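Long-range contacts in nucleoside hydrolase, putative (Trypanosoma brucei, PDB 3FZ0), which belongs to the nucleoside hydrolase family and carries a calcium ion in an alpha/beta fold built round a mixed sheet: residues V193-G198 / W334-V339; S152-D157 / K197-P202. The protein carries 2 engineered substitutions. One frame throughout, in Å; residues are numbered along the deposited sequence.

Contact 1 of 2, residues V193-G198 / W334-V339; sequences VLQHKG and WRNCNV
Lys-197 lays its aliphatic chain over one face of the Trp-334 indole. Its CE sits 4.0 Å from the centroid of the six-membered ring of Trp-334, 27° off the normal, a CH-pi contact. The lysine chain is bent at chi2 and chi4, and this double bend brings Lys-197 NZ round to the carbonyl O of Gln-195, two residues earlier in the chain, in a hydrogen bond of 3.0 Å that lies in the carbonyl plane. The same Gln-195 O meets the edge of the indole, 3.7 Å from Trp-334 CH2, close to the ring plane. On the opposite face, offset toward the rim, lies CB of Asn-336. The Gln-195 amide, its plane turned 68° from the indole's, brings NE2 to 4.2 Å from Trp-334 CZ3; its OE1 is hydrogen-bonded to Tyr-303 OH.

Asn-336 supplies the one hydrogen bond between the segments: its ND2 reaches Leu-194 O at 2.8 Å, coming from above the carbonyl plane. Its OD1 accepts from the backbone N of Val-304, so both ends of this buried amide are engaged and its rotation is fixed. Beyond it, Leu-194 CD2 packs on Cys-337 CB at 4.1 Å. Where strand 337-343 begins, Asn-336 and Cys-337 together oppose the single residue Thr-302 of strand 296-306, a classic beta bulge, and the arrangement joins the C-terminal end of helix 187-195 to the start of that strand.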
loop_
_atom_site.group_PDB
_atom_site.type_symbol
_atom_site.label_atom_id
_atom_site.label_comp_id
_atom_site.label_asym_id
_atom_site.label_seq_id
_atom_site.Cartn_x
_atom_site.Cartn_y
_atom_site.Cartn_z
ATOM N N VAL B 193 1.539 -8.770 -17.565
ATOM C CA VAL B 193 2.421 -9.633 -18.346
ATOM C C VAL B 193 2.759 -10.935 -17.615
ATOM O O VAL B 193 2.588 -12.012 -18.177
ATOM C CB VAL B 193 3.682 -8.881 -18.829
ATOM C CG1 VAL B 193 4.719 -9.857 -19.313
ATOM C CG2 VAL B 193 3.298 -7.897 -19.988
ATOM N N LEU B 194 3.187 -10.826 -16.354
ATOM C CA LEU B 194 3.582 -11.982 -15.537
ATOM C C LEU B 194 2.412 -12.858 -15.046
ATOM O O LEU B 194 2.594 -14.041 -14.849
ATOM C CB LEU B 194 4.472 -11.553 -14.378
ATOM C CG LEU B 194 5.852 -10.923 -14.669
ATOM C CD1 LEU B 194 6.407 -10.165 -13.449
ATOM C CD2 LEU B 194 6.891 -11.927 -15.123
ATOM N N GLN B 195 1.225 -12.288 -14.827
ATOM C CA GLN B 195 0.042 -13.060 -14.410
ATOM C C GLN B 195 -0.725 -13.709 -15.569
ATOM O O GLN B 195 -1.636 -14.493 -15.333
ATOM C CB GLN B 195 -0.931 -12.181 -13.641
ATOM C CG GLN B 195 -0.443 -11.706 -12.273
ATOM C CD GLN B 195 -0.174 -12.847 -11.302
ATOM O OE1 GLN B 195 0.960 -13.057 -10.875
ATOM N NE2 GLN B 195 -1.201 -13.581 -10.961
ATOM N N HIS B 196 -0.353 -13.404 -16.813
ATOM C CA HIS B 196 -1.083 -13.901 -17.977
ATOM C C HIS B 196 -1.049 -15.427 -18.094
ATOM O O HIS B 196 0.016 -16.038 -17.973
ATOM C CB HIS B 196 -0.540 -13.285 -19.271
ATOM C CG HIS B 196 -1.063 -13.950 -20.504
ATOM N ND1 HIS B 196 -2.339 -13.734 -20.979
ATOM C CD2 HIS B 196 -0.506 -14.869 -21.328
ATOM C CE1 HIS B 196 -2.527 -14.461 -22.066
ATOM N NE2 HIS B 196 -1.435 -15.166 -22.293
ATOM N N LYS B 197 -2.209 -16.027 -18.339
ATOM C CA LYS B 197 -2.318 -17.470 -18.530
ATOM C C LYS B 197 -2.247 -17.786 -20.014
ATOM O O LYS B 197 -2.995 -17.223 -20.819
ATOM C CB LYS B 197 -3.660 -18.010 -17.984
ATOM C CG LYS B 197 -3.916 -17.791 -16.493
ATOM C CD LYS B 197 -2.809 -18.397 -15.602
ATOM C CE LYS B 197 -3.089 -18.109 -14.121
ATOM N NZ LYS B 197 -3.119 -16.621 -13.875
ATOM N N GLY B 198 -1.362 -18.695 -20.384
ATOM C CA GLY B 198 -1.335 -19.187 -21.735
ATOM C C GLY B 198 -0.105 -18.856 -22.556
ATOM O O GLY B 198 -0.138 -19.018 -23.770
ATOM N N TRP B 334 2.525 -20.397 -9.525
ATOM C CA TRP B 334 3.052 -21.392 -10.465
ATOM C C TRP B 334 4.353 -20.812 -10.988
ATOM O O TRP B 334 4.614 -19.627 -10.776
ATOM C CB TRP B 334 2.050 -21.690 -11.581
ATOM C CG TRP B 334 1.995 -20.677 -12.678
ATOM C CD1 TRP B 334 2.553 -20.795 -13.909
ATOM C CD2 TRP B 334 1.330 -19.396 -12.658
ATOM N NE1 TRP B 334 2.292 -19.676 -14.659
ATOM C CE2 TRP B 334 1.545 -18.800 -13.923
ATOM C CE3 TRP B 334 0.563 -18.700 -11.699
ATOM C CZ2 TRP B 334 1.033 -17.546 -14.266
ATOM C CZ3 TRP B 334 0.039 -17.436 -12.049
ATOM C CH2 TRP B 334 0.285 -16.880 -13.323
ATOM N N ARG B 335 5.187 -21.626 -11.632
ATOM C CA ARG B 335 6.479 -21.137 -12.145
ATOM C C ARG B 335 6.287 -20.388 -13.463
ATOM O O ARG B 335 6.359 -20.976 -14.562
ATOM C CB ARG B 335 7.472 -22.286 -12.304
ATOM C CG ARG B 335 7.985 -22.775 -11.021
ATOM C CD ARG B 335 8.990 -23.899 -11.122
ATOM N NE ARG B 335 9.014 -24.606 -9.833
ATOM C CZ ARG B 335 9.683 -24.204 -8.750
ATOM N NH1 ARG B 335 10.431 -23.096 -8.797
ATOM N NH2 ARG B 335 9.616 -24.923 -7.619
ATOM N N ASN B 336 6.042 -19.087 -13.346
ATOM C CA ASN B 336 5.662 -18.263 -14.483
ATOM C C ASN B 336 6.777 -17.467 -15.098
ATOM O O ASN B 336 6.557 -16.819 -16.121
ATOM C CB ASN B 336 4.552 -17.290 -14.084
ATOM C CG ASN B 336 5.014 -16.247 -13.067
ATOM O OD1 ASN B 336 5.985 -16.446 -12.354
ATOM N ND2 ASN B 336 4.285 -15.145 -12.978
ATOM N N CYS B 337 7.956 -17.492 -14.490
ATOM C CA CYS B 337 9.030 -16.604 -14.924
ATOM C C CYS B 337 10.431 -17.206 -14.779
ATOM O O CYS B 337 10.765 -17.768 -13.739
ATOM C CB CYS B 337 8.925 -15.302 -14.156
ATOM S SG CYS B 337 10.246 -14.114 -14.465
ATOM N N ASN B 338 11.230 -17.104 -15.836
ATOM C CA ASN B 338 12.624 -17.540 -15.810
ATOM C C ASN B 338 13.520 -16.337 -15.560
ATOM O O ASN B 338 13.650 -15.467 -16.410
ATOM C CB ASN B 338 12.995 -18.249 -17.108
ATOM C CG ASN B 338 14.305 -19.047 -17.008
ATOM O OD1 ASN B 338 14.647 -19.590 -15.953
ATOM N ND2 ASN B 338 15.037 -19.118 -18.123
ATOM N N VAL B 339 14.083 -16.270 -14.362
ATOM C CA VAL B 339 14.922 -15.146 -13.944
ATOM C C VAL B 339 16.318 -15.453 -14.458
ATOM O O VAL B 339 16.933 -16.415 -13.989
ATOM C CB VAL B 339 14.915 -14.986 -12.389
ATOM C CG1 VAL B 339 15.817 -13.860 -11.956
ATOM C CG2 VAL B 339 13.470 -14.761 -11.907
#

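Contact 2 of 2, residues S152-D157 / K197-P202; sequences SKLGTD and KGWKCP
This is a surface contact between two connecting loops of the alpha/beta fold, one running from helix 138-146 to strand 162-165 and the other from helix 187-195 to strand 203-206, and Lys-200 has the largest share of it. Lys-200 sends its side chain into the curve of 152-157, where the ammonium group meets backbone carbonyls. NZ of Lys-200 donates to Gly-155 O at 2.8 Å, standing well above that carbonyl plane, and to Ser-152 O at 3.0 Å, this time in the carbonyl plane with a C=O...N angle of 157°. The lysine chain is not extended: bends at chi2, chi3 and chi4 (90°) curl it so that NZ comes between the two acceptors. On the way, Lys-200 CB passes 3.4 Å from Thr-156 O. The partial negative charge of two carbonyl oxygens would be expected to stabilise the ammonium group.

Leu-154 O, which lies between those acceptors in sequence, is joined to the other loop by a water: the water donates to this oxygen at 2.7 Å and accepts from the backbone N of Lys-200. Beside the polar part, Leu-154 and Trp-199 run side by side and point the same way, and Leu-154 CD1 touches the indole at its edge, 4.1 Å from CZ3 of Trp-199. At the far end Cys-201 SG lies 3.4 Å from Asp-157 O. Gly-155 also pairs through its backbone with Tyr-129 of strand 127-133, which ties the lysine-bound loop to the central sheet. The whole is loop-to-loop packing beside parallel strands, with a lysine ammonium bridging a carbonyl of a 3-10 segment and one from the loop just after it.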
loop_
_atom_site.group_PDB
_atom_site.type_symbol
_atom_site.label_atom_id
_atom_site.label_comp_id
_atom_site.label_asym_id
_atom_site.label_seq_id
_atom_site.Cartn_x
_atom_site.Cartn_y
_atom_site.Cartn_z
ATOM N N SER B 152 -0.673 -16.849 -27.449
ATOM C CA SER B 152 -0.179 -18.212 -27.463
ATOM C C SER B 152 0.505 -18.506 -28.807
ATOM O O SER B 152 1.168 -19.528 -28.945
ATOM C CB SER B 152 -1.330 -19.193 -27.214
ATOM O OG SER B 152 -2.123 -19.264 -28.372
ATOM N N LYS B 153 0.325 -17.621 -29.791
ATOM C CA LYS B 153 0.983 -17.779 -31.087
ATOM C C LYS B 153 2.482 -17.491 -31.020
ATOM O O LYS B 153 3.213 -17.812 -31.946
ATOM C CB LYS B 153 0.323 -16.918 -32.174
ATOM C CG LYS B 153 -1.090 -17.363 -32.599
ATOM C CD LYS B 153 -1.141 -17.172 -34.076
ATOM C CE LYS B 153 -2.520 -17.029 -34.630
ATOM N NZ LYS B 153 -2.382 -16.393 -36.000
ATOM N N LEU B 154 2.926 -16.869 -29.935
ATOM C CA LEU B 154 4.353 -16.554 -29.714
ATOM C C LEU B 154 5.084 -17.738 -29.094
ATOM O O LEU B 154 4.559 -18.410 -28.185
ATOM C CB LEU B 154 4.510 -15.344 -28.802
ATOM C CG LEU B 154 3.983 -14.006 -29.312
ATOM C CD1 LEU B 154 3.919 -13.005 -28.212
ATOM C CD2 LEU B 154 4.819 -13.443 -30.432
ATOM N N GLY B 155 6.269 -18.009 -29.611
ATOM C CA GLY B 155 7.170 -18.986 -29.059
ATOM C C GLY B 155 6.868 -20.385 -29.489
ATOM O O GLY B 155 6.067 -20.616 -30.388
ATOM N N THR B 156 7.519 -21.323 -28.813
ATOM C CA THR B 156 7.364 -22.748 -29.047
ATOM C C THR B 156 7.238 -23.344 -27.649
ATOM O O THR B 156 7.224 -22.585 -26.664
ATOM C CB THR B 156 8.596 -23.260 -29.831
ATOM O OG1 THR B 156 8.479 -22.834 -31.200
ATOM C CG2 THR B 156 8.709 -24.758 -29.820
ATOM N N ASP B 157 7.105 -24.669 -27.526
ATOM C CA ASP B 157 7.190 -25.305 -26.199
ATOM C C ASP B 157 8.611 -25.134 -25.643
ATOM O O ASP B 157 8.828 -25.224 -24.450
ATOM C CB ASP B 157 6.783 -26.783 -26.251
ATOM C CG ASP B 157 7.536 -27.578 -27.338
ATOM O OD1 ASP B 157 8.304 -26.980 -28.138
ATOM O OD2 ASP B 157 7.354 -28.821 -27.400
ATOM N N LYS B 197 -2.209 -16.027 -18.339
ATOM C CA LYS B 197 -2.318 -17.470 -18.530
ATOM C C LYS B 197 -2.247 -17.786 -20.014
ATOM O O LYS B 197 -2.995 -17.223 -20.819
ATOM C CB LYS B 197 -3.660 -18.010 -17.984
ATOM C CG LYS B 197 -3.916 -17.791 -16.493
ATOM C CD LYS B 197 -2.809 -18.397 -15.602
ATOM C CE LYS B 197 -3.089 -18.109 -14.121
ATOM N NZ LYS B 197 -3.119 -16.621 -13.875
ATOM N N GLY B 198 -1.362 -18.695 -20.384
ATOM C CA GLY B 198 -1.335 -19.187 -21.735
ATOM C C GLY B 198 -0.105 -18.856 -22.556
ATOM O O GLY B 198 -0.138 -19.018 -23.770
ATOM N N TRP B 199 0.965 -18.381 -21.920
ATOM C CA TRP B 199 2.264 -18.319 -22.580
ATOM C C TRP B 199 2.715 -19.752 -22.812
ATOM O O TRP B 199 2.534 -20.604 -21.947
ATOM C CB TRP B 199 3.307 -17.643 -21.697
ATOM C CG TRP B 199 3.118 -16.191 -21.391
ATOM C CD1 TRP B 199 2.964 -15.644 -20.151
ATOM C CD2 TRP B 199 3.140 -15.090 -22.312
ATOM N NE1 TRP B 199 2.873 -14.274 -20.232
ATOM C CE2 TRP B 199 2.977 -13.906 -21.550
ATOM C CE3 TRP B 199 3.305 -14.984 -23.688
ATOM C CZ2 TRP B 199 2.960 -12.637 -22.126
ATOM C CZ3 TRP B 199 3.275 -13.720 -24.268
ATOM C CH2 TRP B 199 3.102 -12.564 -23.481
ATOM N N LYS B 200 3.305 -20.012 -23.974
ATOM C CA LYS B 200 3.872 -21.326 -24.265
ATOM C C LYS B 200 5.119 -21.623 -23.422
ATOM O O LYS B 200 5.400 -22.781 -23.108
ATOM C CB LYS B 200 4.193 -21.453 -25.752
ATOM C CG LYS B 200 2.977 -21.737 -26.666
ATOM C CD LYS B 200 3.436 -22.595 -27.852
ATOM C CE LYS B 200 2.686 -22.312 -29.168
ATOM N NZ LYS B 200 3.361 -21.244 -29.985
ATOM N N CYS B 201 5.855 -20.569 -23.077
ATOM C CA CYS B 201 7.033 -20.659 -22.236
ATOM C C CYS B 201 6.984 -19.545 -21.223
ATOM O O CYS B 201 6.518 -18.446 -21.541
ATOM C CB CYS B 201 8.323 -20.442 -23.040
ATOM S SG CYS B 201 9.107 -21.915 -23.670
ATOM N N PRO B 202 7.526 -19.787 -20.016
ATOM C CA PRO B 202 7.600 -18.707 -19.022
ATOM C C PRO B 202 8.255 -17.462 -19.606
ATOM O O PRO B 202 9.166 -17.581 -20.427
ATOM C CB PRO B 202 8.525 -19.283 -17.945
ATOM C CG PRO B 202 8.379 -20.779 -18.105
ATOM C CD PRO B 202 8.116 -21.050 -19.532
HETATM O O HOH W 1 3.008 -17.651 -26.062
#

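Contacts 1 and 2 lie on the same side of the chain's centre, with their own centres about 10 Å apart, and share Lys-197 and Gly-198: the chain leaves helix 187-195 in contact 1 and continues as the loop of contact 2. Val-193 O and Trp-199 NE1, 3.1 Å apart in a probable hydrogen bond, tie the helix end to that loop, and Trp-199 also meets His-196 edge to face. Farther along, Pro-202 CB packs against Asn-336 O at 3.6 Å. None of the calcium ligands, Asp-14, Asp-19, Leu-134 and Asp-283, belongs to either contact; both are structural packing within the family's fold.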